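Local atomic coordinates of carboxysome shell vertex protein CcmL (PDB entry 4N8X), a protein that probably forms the pentameric vertices of the carboxysome, the polyhedral compartment in which RuBisCO is sequestered for carbon dioxide fixation. Residues L29-E32 against L36-K39; K39-A44 against I58-A63; S62-L67 against R73-A78; D84-H87 against L92-S95. One frame throughout, in Å; residues are numbered along the deposited sequence.

Contact 1 of 4, residues L29-E32 against L36-K39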
loop_
_atom_site.group_PDB
_atom_site.type_symbol
_atom_site.label_atom_id
_atom_site.label_comp_id
_atom_site.label_asym_id
_atom_site.label_seq_id
_atom_site.Cartn_x
_atom_site.Cartn_y
_atom_site.Cartn_z
ATOM N N LEU A 29 -15.761 3.850 5.739
ATOM C CA LEU A 29 -15.358 4.208 4.376
ATOM C C LEU A 29 -16.538 4.508 3.464
ATOM O O LEU A 29 -17.624 3.976 3.642
ATOM C CB LEU A 29 -14.486 3.100 3.760
ATOM C CG LEU A 29 -13.032 3.172 4.275
ATOM C CD1 LEU A 29 -12.478 4.550 4.080
ATOM C CD2 LEU A 29 -12.871 2.786 5.730
ATOM N N VAL A 30 -16.318 5.386 2.496
ATOM C CA VAL A 30 -17.347 5.759 1.510
ATOM C C VAL A 30 -16.821 5.333 0.142
ATOM O O VAL A 30 -15.600 5.420 -0.109
ATOM C CB VAL A 30 -17.626 7.291 1.568
ATOM C CG1 VAL A 30 -18.523 7.757 0.421
ATOM C CG2 VAL A 30 -18.268 7.677 2.929
ATOM N N ASP A 31 -17.700 4.846 -0.728
ATOM C CA ASP A 31 -17.281 4.511 -2.086
ATOM C C ASP A 31 -17.401 5.720 -3.023
ATOM O O ASP A 31 -17.766 6.819 -2.599
ATOM C CB ASP A 31 -18.003 3.266 -2.660
ATOM C CG ASP A 31 -19.456 3.516 -3.059
ATOM O OD1 ASP A 31 -19.944 4.676 -3.049
ATOM O OD2 ASP A 31 -20.143 2.525 -3.407
ATOM N N GLU A 32 -17.097 5.508 -4.295
ATOM C CA GLU A 32 -16.972 6.623 -5.234
ATOM C C GLU A 32 -18.307 7.332 -5.424
ATOM O O GLU A 32 -18.335 8.546 -5.623
ATOM C CB GLU A 32 -16.464 6.113 -6.582
ATOM C CG GLU A 32 -16.033 7.216 -7.533
ATOM C CD GLU A 32 -17.187 7.741 -8.369
ATOM O OE1 GLU A 32 -18.200 7.017 -8.500
ATOM O OE2 GLU A 32 -17.086 8.879 -8.894
ATOM N N LEU A 36 -22.040 4.569 1.865
ATOM C CA LEU A 36 -21.261 4.064 2.970
ATOM C C LEU A 36 -21.077 2.557 2.768
ATOM O O LEU A 36 -21.963 1.887 2.221
ATOM C CB LEU A 36 -21.974 4.362 4.295
ATOM C CG LEU A 36 -22.121 5.867 4.531
ATOM C CD1 LEU A 36 -23.432 6.130 5.343
ATOM C CD2 LEU A 36 -20.900 6.389 5.225
ATOM N N LEU A 37 -19.911 2.053 3.174
ATOM C CA LEU A 37 -19.534 0.649 3.009
ATOM C C LEU A 37 -19.491 0.025 4.384
ATOM O O LEU A 37 -19.545 0.749 5.387
ATOM C CB LEU A 37 -18.126 0.566 2.431
ATOM C CG LEU A 37 -17.890 1.188 1.069
ATOM C CD1 LEU A 37 -16.432 1.088 0.724
ATOM C CD2 LEU A 37 -18.735 0.418 0.054
ATOM N N GLN A 38 -19.382 -1.303 4.449
ATOM C CA GLN A 38 -19.168 -1.960 5.749
ATOM C C GLN A 38 -17.675 -2.228 5.954
ATOM O O GLN A 38 -17.272 -3.339 6.287
ATOM C CB GLN A 38 -20.009 -3.247 5.887
ATOM C CG GLN A 38 -21.541 -2.990 5.848
ATOM C CD GLN A 38 -22.023 -2.083 6.994
ATOM O OE1 GLN A 38 -21.378 -2.009 8.039
ATOM N NE2 GLN A 38 -23.131 -1.373 6.786
ATOM N N LYS A 39 -16.877 -1.186 5.729
ATOM C CA LYS A 39 -15.442 -1.201 5.884
ATOM C C LYS A 39 -15.095 -0.005 6.736
ATOM O O LYS A 39 -15.562 1.117 6.466
ATOM C CB LYS A 39 -14.747 -1.042 4.536
ATOM C CG LYS A 39 -14.939 -2.206 3.587
ATOM C CD LYS A 39 -13.841 -2.289 2.524
ATOM C CE LYS A 39 -14.296 -3.148 1.319
ATOM N NZ LYS A 39 -13.158 -3.709 0.521
#
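Leu29 is held to the segment 36-39 through both of its backbone polar atoms. Leu29 N donates to Lys39 O at 2.8 Å in a nearly straight bond (168° at the hydrogen), and Leu29 O takes the N-H of Leu37, with Leu37 N 3.0 Å away. One residue thus grips two that flank Gln38, where the chain turns a corner. Beside this, Val30 and Leu36 form an antiparallel non-hydrogen-bonded pair with CA atoms 4.5 Å apart; the Val30 backbone is bonded instead to Ile3, and Val30 O to Tyr40 OH of a neighbouring subunit.

The apolar contacts fall on two faces. On the Val30 and Leu36 face, Val30 CG2 meets Leu36 CD2 at 3.7 Å, the two side chains crossing at a slant. On the other, Leu37 reaches across with its fork: CD1 lies 4.1 Å from Leu29 CB, while CD2 lies 4.0 Å from Asp31 CB. With CG anti to the carbonyl carbon (chi1 -61°), the branch point is carried over the segment 29-32, where the methyls diverge to Leu29 and Asp31. An alanine in place of Leu37 lacks both methyls, and a gap is likely to open beside Leu29 and Asp31.

Leu29 CD2 folds back onto the carbonyl that its own N-H uses, 3.3 Å from Lys39 O. The polar end of Asp31 turns into the connection, where OD1 accepts from Asn35 N. Together these features describe the closed end of a beta hairpin, whose first arm is strand 24-30 of the OB-type barrel.

Contact 2 of 4, residues K39-A44 against I58-A63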
loop_
_atom_site.group_PDB
_atom_site.type_symbol
_atom_site.label_atom_id
_atom_site.label_comp_id
_atom_site.label_asym_id
_atom_site.label_seq_id
_atom_site.Cartn_x
_atom_site.Cartn_y
_atom_site.Cartn_z
ATOM N N LYS A 39 -16.877 -1.186 5.729
ATOM C CA LYS A 39 -15.442 -1.201 5.884
ATOM C C LYS A 39 -15.095 -0.005 6.736
ATOM O O LYS A 39 -15.562 1.117 6.466
ATOM C CB LYS A 39 -14.747 -1.042 4.536
ATOM C CG LYS A 39 -14.939 -2.206 3.587
ATOM C CD LYS A 39 -13.841 -2.289 2.524
ATOM C CE LYS A 39 -14.296 -3.148 1.319
ATOM N NZ LYS A 39 -13.158 -3.709 0.521
ATOM N N TYR A 40 -14.243 -0.228 7.741
ATOM C CA TYR A 40 -13.904 0.805 8.709
ATOM C C TYR A 40 -12.384 0.895 8.882
ATOM O O TYR A 40 -11.662 -0.028 8.546
ATOM C CB TYR A 40 -14.517 0.472 10.067
ATOM C CG TYR A 40 -16.032 0.618 10.136
ATOM C CD1 TYR A 40 -16.866 -0.293 9.494
ATOM C CD2 TYR A 40 -16.633 1.661 10.871
ATOM C CE1 TYR A 40 -18.261 -0.180 9.567
ATOM C CE2 TYR A 40 -18.043 1.777 10.938
ATOM C CZ TYR A 40 -18.836 0.853 10.278
ATOM O OH TYR A 40 -20.219 0.926 10.325
ATOM N N GLU A 41 -11.915 1.998 9.425
ATOM C CA GLU A 41 -10.512 2.116 9.787
ATOM C C GLU A 41 -10.373 3.109 10.900
ATOM O O GLU A 41 -11.330 3.819 11.205
ATOM C CB GLU A 41 -9.642 2.491 8.594
ATOM C CG GLU A 41 -9.798 3.879 8.030
ATOM C CD GLU A 41 -9.044 3.997 6.688
ATOM O OE1 GLU A 41 -9.137 3.064 5.869
ATOM O OE2 GLU A 41 -8.333 4.992 6.463
ATOM N N VAL A 42 -9.187 3.146 11.510
ATOM C CA VAL A 42 -8.905 4.084 12.589
ATOM C C VAL A 42 -7.864 5.041 12.084
ATOM O O VAL A 42 -6.836 4.595 11.567
ATOM C CB VAL A 42 -8.380 3.333 13.821
ATOM C CG1 VAL A 42 -8.153 4.299 15.014
ATOM C CG2 VAL A 42 -9.360 2.227 14.189
ATOM N N ALA A 43 -8.128 6.348 12.224
ATOM C CA ALA A 43 -7.180 7.381 11.788
ATOM C C ALA A 43 -6.895 8.365 12.923
ATOM O O ALA A 43 -7.765 8.636 13.746
ATOM C CB ALA A 43 -7.743 8.155 10.556
ATOM N N ALA A 44 -5.705 8.953 12.911
ATOM C CA ALA A 44 -5.351 9.984 13.870
ATOM C C ALA A 44 -6.031 11.282 13.444
ATOM O O ALA A 44 -6.167 11.580 12.249
ATOM C CB ALA A 44 -3.827 10.164 13.912
ATOM N N ILE A 58 -9.201 11.025 4.357
ATOM C CA ILE A 58 -8.147 10.300 5.057
ATOM C C ILE A 58 -6.936 10.163 4.116
ATOM O O ILE A 58 -7.088 9.753 2.975
ATOM C CB ILE A 58 -8.612 8.886 5.358
ATOM C CG1 ILE A 58 -9.865 8.869 6.269
ATOM C CG2 ILE A 58 -7.494 8.104 6.099
ATOM C CD1 ILE A 58 -10.304 7.387 6.596
ATOM N N SER A 59 -5.742 10.519 4.597
ATOM C CA SER A 59 -4.499 10.227 3.895
ATOM C C SER A 59 -3.871 9.033 4.566
ATOM O O SER A 59 -3.852 8.961 5.809
ATOM C CB SER A 59 -3.572 11.443 3.971
ATOM O OG SER A 59 -3.932 12.372 2.970
ATOM N N ARG A 60 -3.362 8.089 3.775
ATOM C CA ARG A 60 -2.798 6.847 4.360
ATOM C C ARG A 60 -1.327 6.702 4.024
ATOM O O ARG A 60 -0.831 7.340 3.073
ATOM C CB ARG A 60 -3.627 5.583 3.939
ATOM C CG ARG A 60 -3.235 4.182 4.626
ATOM C CD ARG A 60 -4.255 3.560 5.688
ATOM N NE ARG A 60 -3.686 2.447 6.490
ATOM C CZ ARG A 60 -4.336 1.667 7.385
ATOM N NH1 ARG A 60 -5.639 1.806 7.662
ATOM N NH2 ARG A 60 -3.652 0.711 8.035
ATOM N N GLY A 61 -0.606 5.895 4.804
ATOM C CA GLY A 61 0.813 5.683 4.565
ATOM C C GLY A 61 1.617 6.832 5.156
ATOM O O GLY A 61 1.112 7.538 6.030
ATOM N N SER A 62 2.830 7.050 4.657
ATOM C CA SER A 62 3.728 8.115 5.170
ATOM C C SER A 62 3.114 9.516 5.062
ATOM O O SER A 62 3.499 10.411 5.807
ATOM C CB SER A 62 5.130 8.074 4.513
ATOM O OG SER A 62 5.056 8.232 3.089
ATOM N N ALA A 63 2.145 9.704 4.162
ATOM C CA ALA A 63 1.406 10.971 4.103
ATOM C C ALA A 63 0.878 11.355 5.501
ATOM O O ALA A 63 0.809 12.517 5.847
ATOM C CB ALA A 63 0.217 10.857 3.131
#
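With CG between its backbone N and carbonyl carbon (chi1 69°) and the chain extended beyond, Glu41 carries its carboxylate out from strand 39-44 to Ile58, which comes from the opposite direction. Ile58 holds CG1 anti to its carbonyl carbon and CG2 anti to its N, presenting both CD1 and CG2 to the same oxygen. Glu41 OE2 is wedged there, 3.1 Å from Ile58 CD1 and 3.2 Å from Ile58 CG2, a tight fit of a polar atom on two methyls. Ala43 CB adds a looser contact, 4.5 Å from Ile58 CG2. The strands 39-44 and 58-60 are not paired: their axes cross at 93°, 8.5 Å apart at the closest, as two walls facing each other across the interior of a small OB-type barrel. Bonds from the Ala44 backbone to Ala77 and Val79 link strand 39-44 to strand 77-88. Arg60 slides past Glu41 the opposite way, its chain bent at chi2. Glu41 OE1 lies at the guanidinium edge, 4.1 Å from Arg60 NH1, too far for a salt bridge, and the two planes stand 80° apart. Opposite charge may still steady the pair. The main counter-charge of Arg60 is Asp76, in a salt bridge from NH2 to OD2; NH1 has a weak bond to Gln2 of a neighbouring subunit, whose Arg60 NH2 comes close to this NH2 as a like charge.

Contact 3 of 4, residues S62-L67 against R73-A78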
loop_
_atom_site.group_PDB
_atom_site.type_symbol
_atom_site.label_atom_id
_atom_site.label_comp_id
_atom_site.label_asym_id
_atom_site.label_seq_id
_atom_site.Cartn_x
_atom_site.Cartn_y
_atom_site.Cartn_z
ATOM N N SER A 62 2.830 7.050 4.657
ATOM C CA SER A 62 3.728 8.115 5.170
ATOM C C SER A 62 3.114 9.516 5.062
ATOM O O SER A 62 3.499 10.411 5.807
ATOM C CB SER A 62 5.130 8.074 4.513
ATOM O OG SER A 62 5.056 8.232 3.089
ATOM N N ALA A 63 2.145 9.704 4.162
ATOM C CA ALA A 63 1.406 10.971 4.103
ATOM C C ALA A 63 0.878 11.355 5.501
ATOM O O ALA A 63 0.809 12.517 5.847
ATOM C CB ALA A 63 0.217 10.857 3.131
ATOM N N ALA A 64 0.477 10.367 6.291
ATOM C CA ALA A 64 -0.178 10.684 7.556
ATOM C C ALA A 64 0.826 11.254 8.513
ATOM O O ALA A 64 0.456 11.855 9.522
ATOM C CB ALA A 64 -0.869 9.447 8.145
ATOM N N ARG A 65 2.113 11.076 8.206
ATOM C CA ARG A 65 3.152 11.543 9.123
ATOM C C ARG A 65 3.608 12.954 8.763
ATOM O O ARG A 65 4.446 13.532 9.453
ATOM C CB ARG A 65 4.355 10.550 9.215
ATOM C CG ARG A 65 3.958 9.082 9.614
ATOM C CD ARG A 65 5.120 8.185 10.066
ATOM N NE ARG A 65 5.944 7.664 8.950
ATOM C CZ ARG A 65 7.126 8.166 8.603
ATOM N NH1 ARG A 65 7.806 7.652 7.590
ATOM N NH2 ARG A 65 7.625 9.194 9.266
ATOM N N GLN A 66 3.052 13.530 7.702
ATOM C CA GLN A 66 3.445 14.918 7.369
ATOM C C GLN A 66 2.719 15.954 8.228
ATOM O O GLN A 66 3.116 17.104 8.261
ATOM C CB GLN A 66 3.270 15.248 5.880
ATOM C CG GLN A 66 3.767 14.181 4.932
ATOM C CD GLN A 66 5.226 13.895 5.124
ATOM O OE1 GLN A 66 6.066 14.802 5.034
ATOM N NE2 GLN A 66 5.551 12.628 5.424
ATOM N N LEU A 67 1.652 15.562 8.901
ATOM C CA LEU A 67 0.975 16.481 9.819
ATOM C C LEU A 67 1.962 16.793 10.926
ATOM O O LEU A 67 2.772 15.931 11.278
ATOM C CB LEU A 67 -0.282 15.842 10.425
ATOM C CG LEU A 67 -1.384 15.301 9.507
ATOM C CD1 LEU A 67 -2.633 14.970 10.317
ATOM C CD2 LEU A 67 -1.702 16.315 8.443
ATOM N N ARG A 73 5.765 9.406 14.653
ATOM C CA ARG A 73 4.691 8.654 15.280
ATOM C C ARG A 73 4.250 7.518 14.344
ATOM O O ARG A 73 4.358 7.645 13.126
ATOM C CB ARG A 73 3.473 9.555 15.563
ATOM C CG ARG A 73 3.751 10.725 16.551
ATOM C CD ARG A 73 2.407 11.402 16.887
ATOM N NE ARG A 73 2.483 12.246 18.081
ATOM C CZ ARG A 73 1.918 13.443 18.168
ATOM N NH1 ARG A 73 2.037 14.158 19.287
ATOM N NH2 ARG A 73 1.266 13.940 17.122
ATOM N N PRO A 74 3.756 6.412 14.914
ATOM C CA PRO A 74 3.386 5.266 14.049
ATOM C C PRO A 74 1.951 5.317 13.630
ATOM O O PRO A 74 1.124 4.487 14.029
ATOM C CB PRO A 74 3.645 4.042 14.946
ATOM C CG PRO A 74 3.503 4.568 16.373
ATOM C CD PRO A 74 3.980 6.018 16.319
ATOM N N VAL A 75 1.657 6.276 12.760
ATOM C CA VAL A 75 0.316 6.471 12.263
ATOM C C VAL A 75 0.388 6.299 10.754
ATOM O O VAL A 75 1.310 6.799 10.096
ATOM C CB VAL A 75 -0.209 7.851 12.638
ATOM C CG1 VAL A 75 -0.215 7.995 14.155
ATOM C CG2 VAL A 75 0.691 8.910 12.065
ATOM N N ASP A 76 -0.563 5.552 10.210
ATOM C CA ASP A 76 -0.543 5.301 8.783
ATOM C C ASP A 76 -1.842 5.764 8.189
ATOM O O ASP A 76 -2.134 5.439 7.039
ATOM C CB ASP A 76 -0.338 3.805 8.503
ATOM C CG ASP A 76 -1.379 2.927 9.204
ATOM O OD1 ASP A 76 -2.312 3.491 9.824
ATOM O OD2 ASP A 76 -1.259 1.675 9.118
ATOM N N ALA A 77 -2.635 6.497 8.987
ATOM C CA ALA A 77 -3.920 7.071 8.542
ATOM C C ALA A 77 -4.245 8.274 9.395
ATOM O O ALA A 77 -4.122 8.211 10.632
ATOM C CB ALA A 77 -5.098 6.022 8.591
ATOM N N ALA A 78 -4.532 9.390 8.718
ATOM C CA ALA A 78 -4.801 10.666 9.364
ATOM C C ALA A 78 -5.977 11.383 8.682
ATOM O O ALA A 78 -6.128 11.333 7.449
ATOM C CB ALA A 78 -3.502 11.568 9.384
HETATM O O HOH W 1 3.334 6.412 8.094
#
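The flat end of Arg65 stands with the carbonyl oxygen of Arg73 placed obliquely to it, and the closest approach comes just behind the guanidinium: Arg65 CD is 3.2 Å from Arg73 O. Farther back, Arg65 CG lies 3.5 Å from Val75 O. A second flat group, the Gln66 amide, works inside its own turn: Gln66 NE2 donates to Ser62 O at 3.0 Å with the acceptor in the amide plane. This donor stands above the carbonyl plane of Ser62, while Arg65 N reaches the same oxygen from the opposite face, so two N-H groups clamp it.

Arg65 bends at chi3 (-78°), which turns NE toward a bridging water. The water donates to Val75 O at 2.9 Å and accepts a weak bond from Arg65 NE. A serine in place of Arg65 has neither the methylene run nor NE, and the water on Val75 O would probably lose its bond to this side chain, and the carbonyls of Arg73 and Val75 their methylene cover.

Apolar packing fills the other half. Ala64 CB sits over the Asp76-Ala77 peptide, 3.5 Å from Ala77 N, and meets Ala78 CB at 3.6 Å. Leu67 CD1 touches the same Ala78 CB, also at 3.6 Å.

Buried Asp76 points away from segment 62-67; its OD2 accepts from Arg60 N of a neighbouring subunit and forms a salt bridge with Arg60 NH2 of its own chain. With no direct hydrogen bond, and a water bridge weak on the Arg65 side, the contact rests mainly on close apolar packing, which leaves Ala77 N buried without a partner in the model.

Contact 4 of 4, residues D84-H87 against L92-S95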
loop_
_atom_site.group_PDB
_atom_site.type_symbol
_atom_site.label_atom_id
_atom_site.label_comp_id
_atom_site.label_asym_id
_atom_site.label_seq_id
_atom_site.Cartn_x
_atom_site.Cartn_y
_atom_site.Cartn_z
ATOM N N ASP A 84 -17.112 19.740 2.903
ATOM C CA ASP A 84 -18.361 20.475 2.868
ATOM C C ASP A 84 -19.261 19.993 1.737
ATOM O O ASP A 84 -20.481 19.818 1.906
ATOM C CB ASP A 84 -18.086 21.936 2.539
ATOM C CG ASP A 84 -17.471 22.684 3.669
ATOM O OD1 ASP A 84 -17.542 22.211 4.822
ATOM O OD2 ASP A 84 -16.928 23.769 3.386
ATOM N N THR A 85 -18.676 19.909 0.543
ATOM C CA THR A 85 -19.425 19.528 -0.648
ATOM C C THR A 85 -18.540 18.702 -1.561
ATOM O O THR A 85 -17.319 18.879 -1.605
ATOM C CB THR A 85 -19.940 20.739 -1.452
ATOM O OG1 THR A 85 -18.826 21.485 -1.961
ATOM C CG2 THR A 85 -20.804 21.657 -0.610
ATOM N N ILE A 86 -19.177 17.794 -2.286
ATOM C CA ILE A 86 -18.537 17.080 -3.375
ATOM C C ILE A 86 -19.408 17.361 -4.604
ATOM O O ILE A 86 -20.544 16.910 -4.665
ATOM C CB ILE A 86 -18.478 15.581 -3.062
ATOM C CG1 ILE A 86 -17.639 15.347 -1.801
ATOM C CG2 ILE A 86 -17.887 14.794 -4.221
ATOM C CD1 ILE A 86 -17.706 13.925 -1.288
ATOM N N HIS A 87 -18.900 18.168 -5.535
ATOM C CA HIS A 87 -19.600 18.444 -6.786
ATOM C C HIS A 87 -19.346 17.301 -7.773
ATOM O O HIS A 87 -18.217 16.829 -7.918
ATOM C CB HIS A 87 -19.112 19.755 -7.424
ATOM C CG HIS A 87 -19.266 20.968 -6.555
ATOM N ND1 HIS A 87 -18.679 22.178 -6.864
ATOM C CD2 HIS A 87 -19.940 21.163 -5.395
ATOM C CE1 HIS A 87 -18.984 23.065 -5.933
ATOM N NE2 HIS A 87 -19.746 22.475 -5.029
ATOM N N LEU A 92 -24.785 17.797 -6.862
ATOM C CA LEU A 92 -24.125 17.536 -5.594
ATOM C C LEU A 92 -24.214 16.068 -5.215
ATOM O O LEU A 92 -25.299 15.552 -4.943
ATOM C CB LEU A 92 -24.743 18.418 -4.506
ATOM C CG LEU A 92 -24.865 19.878 -4.954
ATOM C CD1 LEU A 92 -25.737 20.684 -4.012
ATOM C CD2 LEU A 92 -23.491 20.511 -5.094
ATOM N N ILE A 93 -23.074 15.392 -5.225
ATOM C CA ILE A 93 -22.989 14.057 -4.653
ATOM C C ILE A 93 -23.191 14.179 -3.143
ATOM O O ILE A 93 -23.841 13.331 -2.506
ATOM C CB ILE A 93 -21.621 13.392 -4.966
ATOM C CG1 ILE A 93 -21.718 12.481 -6.194
ATOM C CG2 ILE A 93 -21.070 12.627 -3.752
ATOM C CD1 ILE A 93 -23.136 12.094 -6.600
ATOM N N TYR A 94 -22.649 15.253 -2.576
ATOM C CA TYR A 94 -22.668 15.423 -1.135
ATOM C C TYR A 94 -22.653 16.889 -0.709
ATOM O O TYR A 94 -22.026 17.743 -1.352
ATOM C CB TYR A 94 -21.502 14.669 -0.474
ATOM C CG TYR A 94 -21.450 14.918 1.009
ATOM C CD1 TYR A 94 -22.262 14.205 1.876
ATOM C CD2 TYR A 94 -20.622 15.897 1.543
ATOM C CE1 TYR A 94 -22.242 14.444 3.242
ATOM C CE2 TYR A 94 -20.582 16.137 2.913
ATOM C CZ TYR A 94 -21.401 15.421 3.753
ATOM O OH TYR A 94 -21.377 15.674 5.119
ATOM N N SER A 95 -23.342 17.157 0.399
ATOM C CA SER A 95 -23.423 18.487 0.983
ATOM C C SER A 95 -23.615 18.355 2.494
ATOM O O SER A 95 -24.518 17.649 2.943
ATOM C CB SER A 95 -24.588 19.233 0.360
ATOM O OG SER A 95 -24.623 20.545 0.864
#
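Ile86 faces two residues of the other strand, with Ile93 and Tyr94 both set against it as a classic beta bulge. Its branches divide the work: Ile86 CG2 meets Ile93 CG2 at 3.9 Å, while Ile86 CD1 lies 4.0 Å from Tyr94 CB, each pair crossing aslant. Tyr94 holds CG anti to its backbone N (chi1 176°), and the ring runs back alongside the first strand until CE2 is 3.8 Å from Asp84 O; beyond, it stacks on Trp55, and its OH is bonded to Gln99 O. On the opposite face His87 and Leu92 lie side by side and point the same way, with His87 CD2 3.6 Å from Leu92 CD2.

The backbone follows the bulge. Ile86 N donates to Tyr94 O at 3.0 Å, from above the carbonyl plane, whereas Ile86 O receives two weak bonds, from Ile93 N and Tyr94 N. Thr85 and Ser95 form a non-hydrogen-bonded pair in which Thr85 CA approaches Tyr94 O at 3.2 Å as a CA-H...O contact.

This is the hairpin of strands 77-88 and 91-95. Thr85, Ile86 and His87 also pair with an antiparallel strand of a neighbouring subunit, carrying the sheet across the interface.

Overall arrangement
Along the chain contact 1 runs directly into contact 2 through the shared Lys39, and contact 2 into contact 3 through Ser62 and Ala63; contact 4 comes last. All reach one antiparallel sheet. Contacts 2 and 3 are neighbours, centres about 8 Å apart, joined by the Arg60-Asp76 salt bridge and a probable hydrogen bond from Gly61 N to Asp76 O. Contacts 1 and 2 have centres about 14 Å apart and touch where Leu29 packs on Tyr40 and Glu41. Contacts 3 and 4 both use strand 77-88 but lie on opposite sides of the chain's centre, their own centres about 26 Å apart. Every contact also meets a neighbouring subunit, so these elements serve both the barrel and the homopentamer.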